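Local coordinates for protein probable starch synthase 4, chloroplastic/amyloplastic (Arabidopsis thaliana, PDB 6GNE) that is a probable plastid starch synthase built on the two-domain GT-B fold of glycosyltransferases, at residues D59-V71 with N82-F96. Numbering follows the deposited sequence.
Sequences DRVRDLRALDTVV and NKIWIGTVEGLPVHF
Arg-65 pairs with Ile-86 in the antiparallel hairpin of strands 64-75 and 78-89, which forms an edge of the mixed sheet in the N-terminal domain of the GT-B fold; strand 61-62 continues the pairing along 78-89, Arg-62 facing Thr-88. Both are hydrogen-bonded pairs; the one-residue shift in register between them marks a beta bulge. The ladder continues at Leu-67, whose N reaches Ile-84 O at 2.8 Å with a nearly straight N-H...O angle of 170°. At Asp-68 the chain turns a corner, and a water links the two strands there, accepting from Ile-84 N and donating to Leu-67 O and Thr-69 O.

Apolar packing forms two clusters. On the face shared by Ala-66 and Trp-85, Ala-66 CB sits 3.9 Å from the centroid of the six-membered ring of Trp-85, 7° off its normal, a CH-pi contact; Leu-64 CG lies 3.7 Å from Trp-85 CE3, and the ring NE1 bonds to Glu-98. Around the isoleucines, Leu-67 CD1 meets Ile-86 CG2 at 3.9 Å, while Val-71 CG2, anti to its carbonyl carbon, touches Ile-84 CG1 at 3.8 Å.

A long salt bridge lies at the type I' turn Val-89 to Leu-92, where Glu-90 OE1 also pairs with Lys-37: Glu-90 OE2 is 3.8 Å from Arg-60 NE, at the guanidinium edge, the two planes 73° apart.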
loop_
_atom_site.group_PDB
_atom_site.type_symbol
_atom_site.label_atom_id
_atom_site.label_comp_id
_atom_site.label_asym_id
_atom_site.label_seq_id
_atom_site.Cartn_x
_atom_site.Cartn_y
_atom_site.Cartn_z
ATOM N N ASP A 59 8.855 12.925 12.497
ATOM C CA ASP A 59 8.242 14.221 12.778
ATOM C C ASP A 59 6.760 14.235 13.058
ATOM O O ASP A 59 6.243 15.276 13.469
ATOM C CB ASP A 59 8.681 15.308 11.777
ATOM C CG ASP A 59 8.420 14.955 10.390
ATOM O OD1 ASP A 59 7.223 14.743 10.140
ATOM O OD2 ASP A 59 9.394 14.950 9.553
ATOM N N ARG A 60 6.078 13.101 12.911
ATOM C CA ARG A 60 4.685 13.006 13.330
ATOM C C ARG A 60 4.528 12.100 14.539
ATOM O O ARG A 60 3.401 11.805 14.938
ATOM C CB ARG A 60 3.820 12.542 12.156
ATOM C CG ARG A 60 4.101 13.316 10.860
ATOM C CD ARG A 60 3.667 14.779 10.943
ATOM N NE ARG A 60 2.210 14.939 10.728
ATOM C CZ ARG A 60 1.495 16.036 10.999
ATOM N NH1 ARG A 60 2.066 17.150 11.474
ATOM N NH2 ARG A 60 0.184 16.025 10.780
ATOM N N VAL A 61 5.655 11.740 15.150
ATOM C CA VAL A 61 5.671 10.875 16.307
ATOM C C VAL A 61 5.596 11.771 17.511
ATOM O O VAL A 61 6.490 12.534 17.725
ATOM C CB VAL A 61 6.948 10.021 16.343
ATOM C CG1 VAL A 61 6.929 9.069 17.533
ATOM C CG2 VAL A 61 7.092 9.202 15.071
ATOM N N ARG A 62 4.532 11.650 18.296
ATOM C CA ARG A 62 4.385 12.343 19.574
ATOM C C ARG A 62 4.800 11.439 20.727
ATOM O O ARG A 62 4.674 10.209 20.636
ATOM C CB ARG A 62 2.923 12.739 19.800
ATOM C CG ARG A 62 2.233 13.426 18.643
ATOM C CD ARG A 62 2.761 14.822 18.391
ATOM N NE ARG A 62 2.232 15.281 17.116
ATOM C CZ ARG A 62 2.933 15.624 16.023
ATOM N NH1 ARG A 62 4.265 15.626 15.987
ATOM N NH2 ARG A 62 2.263 15.995 14.944
ATOM N N ASP A 63 5.267 12.045 21.819
ATOM C CA ASP A 63 5.543 11.331 23.062
ATOM C C ASP A 63 6.334 10.044 22.858
ATOM O O ASP A 63 5.992 9.029 23.406
ATOM C CB ASP A 63 4.234 11.010 23.816
ATOM C CG ASP A 63 3.283 12.170 23.875
ATOM O OD1 ASP A 63 3.555 13.101 24.638
ATOM O OD2 ASP A 63 2.243 12.138 23.182
ATOM N N LEU A 64 7.382 10.093 22.053
ATOM C CA LEU A 64 8.229 8.940 21.813
ATOM C C LEU A 64 9.120 8.723 22.996
ATOM O O LEU A 64 9.814 9.648 23.405
ATOM C CB LEU A 64 9.088 9.171 20.582
ATOM C CG LEU A 64 10.061 8.071 20.239
ATOM C CD1 LEU A 64 9.283 6.819 19.939
ATOM C CD2 LEU A 64 10.914 8.484 19.066
ATOM N N ARG A 65 9.106 7.518 23.553
ATOM C CA ARG A 65 9.942 7.214 24.729
ATOM C C ARG A 65 10.264 5.760 24.806
ATOM O O ARG A 65 9.495 4.921 24.336
ATOM C CB ARG A 65 9.342 7.700 26.057
ATOM C CG ARG A 65 7.831 7.786 26.065
ATOM C CD ARG A 65 7.219 8.476 27.291
ATOM N NE ARG A 65 6.244 7.524 27.848
ATOM C CZ ARG A 65 6.491 6.617 28.811
ATOM N NH1 ARG A 65 7.683 6.537 29.427
ATOM N NH2 ARG A 65 5.528 5.763 29.163
ATOM N N ALA A 66 11.443 5.502 25.367
ATOM C CA ALA A 66 11.943 4.158 25.590
ATOM C C ALA A 66 11.463 3.719 26.942
ATOM O O ALA A 66 11.661 4.423 27.926
ATOM C CB ALA A 66 13.467 4.115 25.528
ATOM N N LEU A 67 10.810 2.560 26.983
ATOM C CA LEU A 67 10.310 2.012 28.223
ATOM C C LEU A 67 11.452 1.366 28.966
ATOM O O LEU A 67 12.465 0.959 28.378
ATOM C CB LEU A 67 9.209 0.992 27.960
ATOM C CG LEU A 67 7.944 1.564 27.322
ATOM C CD1 LEU A 67 6.949 0.410 27.132
ATOM C CD2 LEU A 67 7.343 2.740 28.119
ATOM N N ASP A 68 11.265 1.262 30.279
ATOM C CA ASP A 68 12.247 0.669 31.150
ATOM C C ASP A 68 12.201 -0.843 31.103
ATOM O O ASP A 68 13.247 -1.472 31.320
ATOM C CB ASP A 68 12.039 1.200 32.554
ATOM C CG ASP A 68 12.419 2.628 32.637
ATOM O OD1 ASP A 68 13.620 2.866 32.467
ATOM O OD2 ASP A 68 11.541 3.503 32.785
ATOM N N THR A 69 11.019 -1.418 30.824
ATOM C CA THR A 69 10.869 -2.861 30.619
ATOM C C THR A 69 11.576 -3.349 29.346
ATOM O O THR A 69 11.161 -3.018 28.237
ATOM C CB THR A 69 9.373 -3.293 30.510
ATOM O OG1 THR A 69 8.571 -2.159 30.165
ATOM C CG2 THR A 69 8.845 -3.941 31.805
ATOM N N VAL A 70 12.633 -4.144 29.521
ATOM C CA VAL A 70 13.244 -4.890 28.410
ATOM C C VAL A 70 12.395 -6.169 28.184
ATOM O O VAL A 70 11.822 -6.712 29.129
ATOM C CB VAL A 70 14.749 -5.185 28.670
ATOM C CG1 VAL A 70 15.372 -5.962 27.517
ATOM C CG2 VAL A 70 15.519 -3.881 28.902
ATOM N N VAL A 71 12.276 -6.607 26.924
ATOM C CA VAL A 71 11.518 -7.812 26.572
ATOM C C VAL A 71 12.458 -8.787 25.864
ATOM O O VAL A 71 12.950 -8.514 24.750
ATOM C CB VAL A 71 10.271 -7.511 25.710
ATOM C CG1 VAL A 71 9.627 -8.800 25.217
ATOM C CG2 VAL A 71 9.264 -6.685 26.504
ATOM N N ASN A 82 15.241 -6.845 23.786
ATOM C CA ASN A 82 14.602 -5.832 22.923
ATOM C C ASN A 82 14.224 -4.578 23.725
ATOM O O ASN A 82 13.530 -4.708 24.734
ATOM C CB ASN A 82 13.322 -6.402 22.303
ATOM C CG ASN A 82 13.569 -7.628 21.451
ATOM O OD1 ASN A 82 13.286 -8.740 21.860
ATOM N ND2 ASN A 82 14.078 -7.426 20.262
ATOM N N LYS A 83 14.688 -3.397 23.302
ATOM C CA LYS A 83 14.196 -2.104 23.830
ATOM C C LYS A 83 12.826 -1.847 23.214
ATOM O O LYS A 83 12.683 -1.905 22.007
ATOM C CB LYS A 83 15.112 -0.882 23.480
ATOM C CG LYS A 83 15.984 -0.333 24.598
ATOM C CD LYS A 83 17.001 -1.379 25.071
ATOM C CE LYS A 83 17.233 -1.464 26.602
ATOM N NZ LYS A 83 18.455 -0.745 27.058
ATOM N N ILE A 84 11.839 -1.554 24.053
ATOM C CA ILE A 84 10.496 -1.208 23.600
ATOM C C ILE A 84 10.308 0.314 23.673
ATOM O O ILE A 84 10.631 0.951 24.700
ATOM C CB ILE A 84 9.424 -1.918 24.450
ATOM C CG1 ILE A 84 9.700 -3.432 24.501
ATOM C CG2 ILE A 84 8.021 -1.661 23.909
ATOM C CD1 ILE A 84 9.957 -4.080 23.151
ATOM N N TRP A 85 9.796 0.884 22.574
ATOM C CA TRP A 85 9.477 2.305 22.518
ATOM C C TRP A 85 7.981 2.462 22.336
ATOM O O TRP A 85 7.371 1.620 21.692
ATOM C CB TRP A 85 10.195 2.971 21.348
ATOM C CG TRP A 85 11.680 2.965 21.420
ATOM C CD1 TRP A 85 12.502 1.877 21.347
ATOM C CD2 TRP A 85 12.534 4.099 21.580
ATOM N NE1 TRP A 85 13.802 2.259 21.452
ATOM C CE2 TRP A 85 13.855 3.621 21.591
ATOM C CE3 TRP A 85 12.312 5.473 21.687
ATOM C CZ2 TRP A 85 14.958 4.472 21.728
ATOM C CZ3 TRP A 85 13.385 6.302 21.812
ATOM C CH2 TRP A 85 14.700 5.797 21.854
ATOM N N ILE A 86 7.399 3.540 22.877
ATOM C CA ILE A 86 6.012 3.887 22.522
ATOM C C ILE A 86 5.913 5.304 22.060
ATOM O O ILE A 86 6.702 6.136 22.435
ATOM C CB ILE A 86 4.961 3.660 23.655
ATOM C CG1 ILE A 86 5.070 4.701 24.772
ATOM C CG2 ILE A 86 5.095 2.262 24.235
ATOM C CD1 ILE A 86 4.217 4.406 26.002
ATOM N N GLY A 87 4.889 5.558 21.278
ATOM C CA GLY A 87 4.639 6.862 20.732
ATOM C C GLY A 87 3.267 6.873 20.142
ATOM O O GLY A 87 2.609 5.839 20.058
ATOM N N THR A 88 2.829 8.040 19.724
ATOM C CA THR A 88 1.505 8.180 19.151
ATOM C C THR A 88 1.688 8.755 17.766
ATOM O O THR A 88 2.356 9.776 17.589
ATOM C CB THR A 88 0.621 9.056 20.030
ATOM O OG1 THR A 88 0.542 8.466 21.344
ATOM C CG2 THR A 88 -0.781 9.152 19.461
ATOM N N VAL A 89 1.153 8.031 16.785
ATOM C CA VAL A 89 1.294 8.376 15.392
ATOM C C VAL A 89 -0.120 8.544 14.859
ATOM O O VAL A 89 -0.889 7.571 14.714
ATOM C CB VAL A 89 2.043 7.291 14.595
ATOM C CG1 VAL A 89 2.163 7.695 13.127
ATOM C CG2 VAL A 89 3.411 7.031 15.214
ATOM N N GLU A 90 -0.448 9.807 14.613
ATOM C CA GLU A 90 -1.758 10.251 14.184
ATOM C C GLU A 90 -2.924 9.680 14.983
ATOM O O GLU A 90 -3.887 9.129 14.439
ATOM C CB GLU A 90 -1.860 10.113 12.660
ATOM C CG GLU A 90 -1.233 11.373 12.009
ATOM C CD GLU A 90 -1.005 11.256 10.521
ATOM O OE1 GLU A 90 -1.744 10.467 9.885
ATOM O OE2 GLU A 90 -0.077 11.959 10.033
ATOM N N GLY A 91 -2.790 9.823 16.299
ATOM C CA GLY A 91 -3.786 9.350 17.246
ATOM C C GLY A 91 -3.748 7.865 17.544
ATOM O O GLY A 91 -4.464 7.428 18.424
ATOM N N LEU A 92 -2.941 7.073 16.838
ATOM C CA LEU A 92 -2.832 5.649 17.150
ATOM C C LEU A 92 -1.670 5.389 18.119
ATOM O O LEU A 92 -0.587 5.910 17.918
ATOM C CB LEU A 92 -2.658 4.822 15.868
ATOM C CG LEU A 92 -3.881 4.870 14.959
ATOM C CD1 LEU A 92 -3.487 4.471 13.564
ATOM C CD2 LEU A 92 -5.025 4.032 15.490
ATOM N N PRO A 93 -1.887 4.574 19.159
ATOM C CA PRO A 93 -0.739 4.109 19.945
ATOM C C PRO A 93 0.134 3.132 19.164
ATOM O O PRO A 93 -0.381 2.240 18.523
ATOM C CB PRO A 93 -1.381 3.396 21.158
ATOM C CG PRO A 93 -2.830 3.705 21.097
ATOM C CD PRO A 93 -3.155 4.040 19.670
ATOM N N VAL A 94 1.448 3.316 19.224
ATOM C CA VAL A 94 2.386 2.455 18.520
ATOM C C VAL A 94 3.476 1.979 19.467
ATOM O O VAL A 94 3.906 2.722 20.346
ATOM C CB VAL A 94 3.034 3.195 17.335
ATOM C CG1 VAL A 94 3.894 2.243 16.506
ATOM C CG2 VAL A 94 1.938 3.827 16.473
ATOM N N HIS A 95 3.889 0.726 19.287
ATOM C CA HIS A 95 5.000 0.102 19.990
ATOM C C HIS A 95 6.049 -0.196 18.937
ATOM O O HIS A 95 5.794 -0.939 18.005
ATOM C CB HIS A 95 4.557 -1.195 20.698
ATOM C CG HIS A 95 3.793 -0.955 21.964
ATOM N ND1 HIS A 95 2.422 -0.781 21.984
ATOM C CD2 HIS A 95 4.215 -0.820 23.251
ATOM C CE1 HIS A 95 2.034 -0.565 23.232
ATOM N NE2 HIS A 95 3.100 -0.571 24.017
ATOM N N PHE A 96 7.222 0.411 19.077
ATOM C CA PHE A 96 8.351 0.177 18.185
ATOM C C PHE A 96 9.348 -0.745 18.866
ATOM O O PHE A 96 9.810 -0.460 19.970
ATOM C CB PHE A 96 9.067 1.483 17.855
ATOM C CG PHE A 96 8.189 2.577 17.323
ATOM C CD1 PHE A 96 7.576 3.462 18.183
ATOM C CD2 PHE A 96 8.026 2.748 15.966
ATOM C CE1 PHE A 96 6.798 4.487 17.697
ATOM C CE2 PHE A 96 7.245 3.776 15.461
ATOM C CZ PHE A 96 6.620 4.635 16.336
HETATM O O HOH W 1 12.630 -1.375 26.856
#